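PDB 4PIT: ripening-associated protein from Musa acuminata, which binds carbohydrate as a jacalin-type lectin, holding mannose-containing glycans in two pockets. Local coordinates for residues Phe18-Gly21 against Pro22-Ile26. The protein carries 1 engineered substitution. Residues are numbered along the deposited sequence; the frame is centred on the assembly and turned at random.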
ATOM      1  N   PHE B  18       0.882 -18.439  -0.249  1.00  8.25           N
ATOM      2  CA  PHE B  18      -0.278 -18.713  -1.087  1.00  8.40           C
ATOM      3  C   PHE B  18      -0.448 -17.573  -2.083  1.00 10.77           C
ATOM      4  O   PHE B  18      -0.020 -16.440  -1.833  1.00 10.46           O
ATOM      5  CB  PHE B  18      -1.564 -18.909  -0.274  1.00  9.96           C
ATOM      6  CG  PHE B  18      -2.060 -17.673   0.434  1.00  9.08           C
ATOM      7  CD1 PHE B  18      -2.934 -16.793  -0.197  1.00  9.02           C
ATOM      8  CD2 PHE B  18      -1.747 -17.450   1.769  1.00 11.88           C
ATOM      9  CE1 PHE B  18      -3.456 -15.689   0.486  1.00  8.58           C
ATOM     10  CE2 PHE B  18      -2.255 -16.340   2.450  1.00 11.31           C
ATOM     11  CZ  PHE B  18      -3.116 -15.472   1.814  1.00  9.49           C
ATOM     12  N   ASP B  19      -1.124 -17.861  -3.202  1.00 10.02           N
ATOM     13  CA  ASP B  19      -1.319 -16.857  -4.238  1.00  9.79           C
ATOM     14  C   ASP B  19      -2.516 -17.275  -5.081  1.00 12.73           C
ATOM     15  O   ASP B  19      -2.430 -18.229  -5.869  1.00 13.66           O
ATOM     16  CB  ASP B  19      -0.027 -16.730  -5.073  1.00 10.80           C
ATOM     17  CG  ASP B  19      -0.052 -15.617  -6.109  1.00 16.87           C
ATOM     18  OD1 ASP B  19      -1.117 -15.006  -6.294  1.00 11.19           O
ATOM     19  OD2 ASP B  19       0.980 -15.420  -6.793  1.00 22.63           O
ATOM     20  N   MET B  20      -3.631 -16.543  -4.927  1.00 10.08           N
ATOM     21  CA  MET B  20      -4.895 -16.801  -5.641  1.00 11.08           C
ATOM     22  C   MET B  20      -4.796 -16.396  -7.110  1.00 14.22           C
ATOM     23  O   MET B  20      -5.527 -16.911  -7.952  1.00 13.23           O
ATOM     24  CB  MET B  20      -5.933 -15.932  -4.925  1.00 15.51           C
ATOM     25  CG  MET B  20      -7.323 -16.283  -5.086  1.00 20.66           C
ATOM     26  SD  MET B  20      -8.138 -14.913  -4.179  1.00 23.37           S
ATOM     27  CE  MET B  20      -9.550 -14.774  -5.259  1.00 20.50           C
ATOM     28  N   GLY B  21      -3.956 -15.415  -7.407  1.00 10.64           N
ATOM     29  CA  GLY B  21      -3.908 -14.842  -8.738  1.00 11.71           C
ATOM     30  C   GLY B  21      -4.981 -13.772  -8.869  1.00 13.52           C
ATOM     31  O   GLY B  21      -5.822 -13.585  -7.986  1.00 12.51           O
ATOM     32  N   PRO B  22      -5.007 -13.122 -10.049  1.00 15.83           N
ATOM     33  CA  PRO B  22      -5.940 -12.010 -10.277  1.00 16.22           C
ATOM     34  C   PRO B  22      -7.123 -12.309 -11.189  1.00 19.38           C
ATOM     35  O   PRO B  22      -7.797 -11.367 -11.588  1.00 18.99           O
ATOM     36  CB  PRO B  22      -5.043 -11.029 -11.020  1.00 18.59           C
ATOM     37  CG  PRO B  22      -4.194 -11.899 -11.876  1.00 22.50           C
ATOM     38  CD  PRO B  22      -4.032 -13.234 -11.143  1.00 18.22           C
ATOM     39  N   ALA B  23      -7.352 -13.571 -11.558  1.00 14.40           N
ATOM     40  CA  ALA B  23      -8.353 -13.871 -12.574  1.00 14.84           C
ATOM     41  C   ALA B  23      -9.779 -14.064 -12.089  1.00 16.67           C
ATOM     42  O   ALA B  23     -10.692 -14.105 -12.932  1.00 16.05           O
ATOM     43  CB  ALA B  23      -7.928 -15.116 -13.329  1.00 15.17           C
ATOM     44  N   TYR B  24      -9.992 -14.222 -10.778  1.00 14.49           N
ATOM     45  CA  TYR B  24     -11.309 -14.611 -10.276  1.00 13.94           C
ATOM     46  C   TYR B  24     -12.123 -13.451  -9.784  1.00 17.16           C
ATOM     47  O   TYR B  24     -11.567 -12.377  -9.502  1.00 17.86           O
ATOM     48  CB  TYR B  24     -11.102 -15.587  -9.109  1.00 14.88           C
ATOM     49  CG  TYR B  24     -10.183 -16.752  -9.409  1.00 14.94           C
ATOM     50  CD1 TYR B  24     -10.318 -17.491 -10.584  1.00 16.45           C
ATOM     51  CD2 TYR B  24      -9.233 -17.164  -8.490  1.00 15.91           C
ATOM     52  CE1 TYR B  24      -9.465 -18.561 -10.866  1.00 17.27           C
ATOM     53  CE2 TYR B  24      -8.409 -18.260  -8.741  1.00 15.68           C
ATOM     54  CZ  TYR B  24      -8.519 -18.945  -9.935  1.00 16.74           C
ATOM     55  OH  TYR B  24      -7.663 -19.998 -10.177  1.00 17.50           O
ATOM     56  N   ARG B  25     -13.452 -13.668  -9.685  1.00 12.84           N
ATOM     57  CA  ARG B  25     -14.329 -12.637  -9.150  1.00 12.81           C
ATOM     58  C   ARG B  25     -14.560 -12.926  -7.665  1.00 12.81           C
ATOM     59  O   ARG B  25     -15.265 -13.877  -7.322  1.00 11.25           O
ATOM     60  CB  ARG B  25     -15.657 -12.583  -9.893  1.00 12.29           C
ATOM     61  CG  ARG B  25     -16.534 -11.484  -9.309  1.00 17.87           C
ATOM     62  CD  ARG B  25     -17.902 -11.466  -9.931  1.00 21.25           C
ATOM     63  NE  ARG B  25     -18.709 -10.401  -9.348  1.00 26.90           N
ATOM     64  CZ  ARG B  25     -19.909 -10.050  -9.800  1.00 47.48           C
ATOM     65  NH1 ARG B  25     -20.449 -10.688 -10.836  1.00 37.00           N
ATOM     66  NH2 ARG B  25     -20.583  -9.069  -9.218  1.00 34.60           N
ATOM     67  N   ILE B  26     -14.001 -12.095  -6.793  1.00 12.26           N
ATOM     68  CA  ILE B  26     -14.204 -12.276  -5.349  1.00 11.43           C
ATOM     69  C   ILE B  26     -15.652 -11.975  -5.042  1.00 14.90           C
ATOM     70  O   ILE B  26     -16.127 -10.881  -5.414  1.00 15.38           O
ATOM     71  CB  ILE B  26     -13.278 -11.365  -4.523  1.00 13.57           C
ATOM     72  CG1 ILE B  26     -11.802 -11.713  -4.723  1.00 13.34           C
ATOM     73  CG2 ILE B  26     -13.637 -11.391  -3.034  1.00 13.58           C
ATOM     74  CD1 ILE B  26     -10.904 -10.453  -4.410  1.00 19.27           C
TER
HETATM   75  O   HOH W   1      -6.461 -16.165 -10.472  1.00 18.43           O
HETATM   76  O   HOH W   2      -5.315 -19.779  -8.604  1.00 25.41           O
HETATM   77  O   HOH W   3      -8.559 -13.371  -8.409  1.00 17.76           O
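Met20 lies obliquely across the CD2 side of the Tyr24 ring, its CG 4.0 Å from Tyr24 CD2. The chain starts out extended, with CG opposite the backbone N (chi1 -160°), then departs from fully extended about the CG-SD bond (chi3 144°), leaving the terminal methyl between Tyr24 CD2 and Ile26 CG1. There Met20 CE rests 3.8 Å from Ile26 CG1, so the one methyl touches both Tyr24 and Ile26. Met20 and Ile26 also both touch Phe124 of strand 118-128, while Phe44 stacks on Tyr24 and Tyr46 meets it edge-to-face.

The polar side of the turn is joined through water. Met20 O lies 3.3 Å from Tyr24 CE2, obliquely to the ring, and accepts from two waters. Water 1 passes on to Ala23 N (2.9 Å) and also sits over one face of the Tyr24 ring, nearer its margin than its centre; water 2 connects the same carbonyl to the phenol, 2.8 Å from Tyr24 OH. A third water accepts from Tyr24 N and lies 2.8 Å from Gly21 O, to which it can donate, though other acceptors compete for its protons; solvent probably links both carbonyls to the far limb.

Before the bend, Asp19 OD1 takes the N-H of Gly21 (3.1 Å) from above its carboxylate plane, closing an Asx turn. The same carboxylate also meets Lys6 in a salt bridge and Tyr138 through a hydrogen bond, which should limit its rotation. Gly21 follows with a positive phi (84°), a backbone shape glycine adopts readily, and leads into exposed Pro22.

The whole is a water-bridged connection, opened by an Asx turn, that carries the chain from strand 16-19 of one four-stranded antiparallel sheet to strand 25-33 of the next within the jacalin-type beta-prism fold.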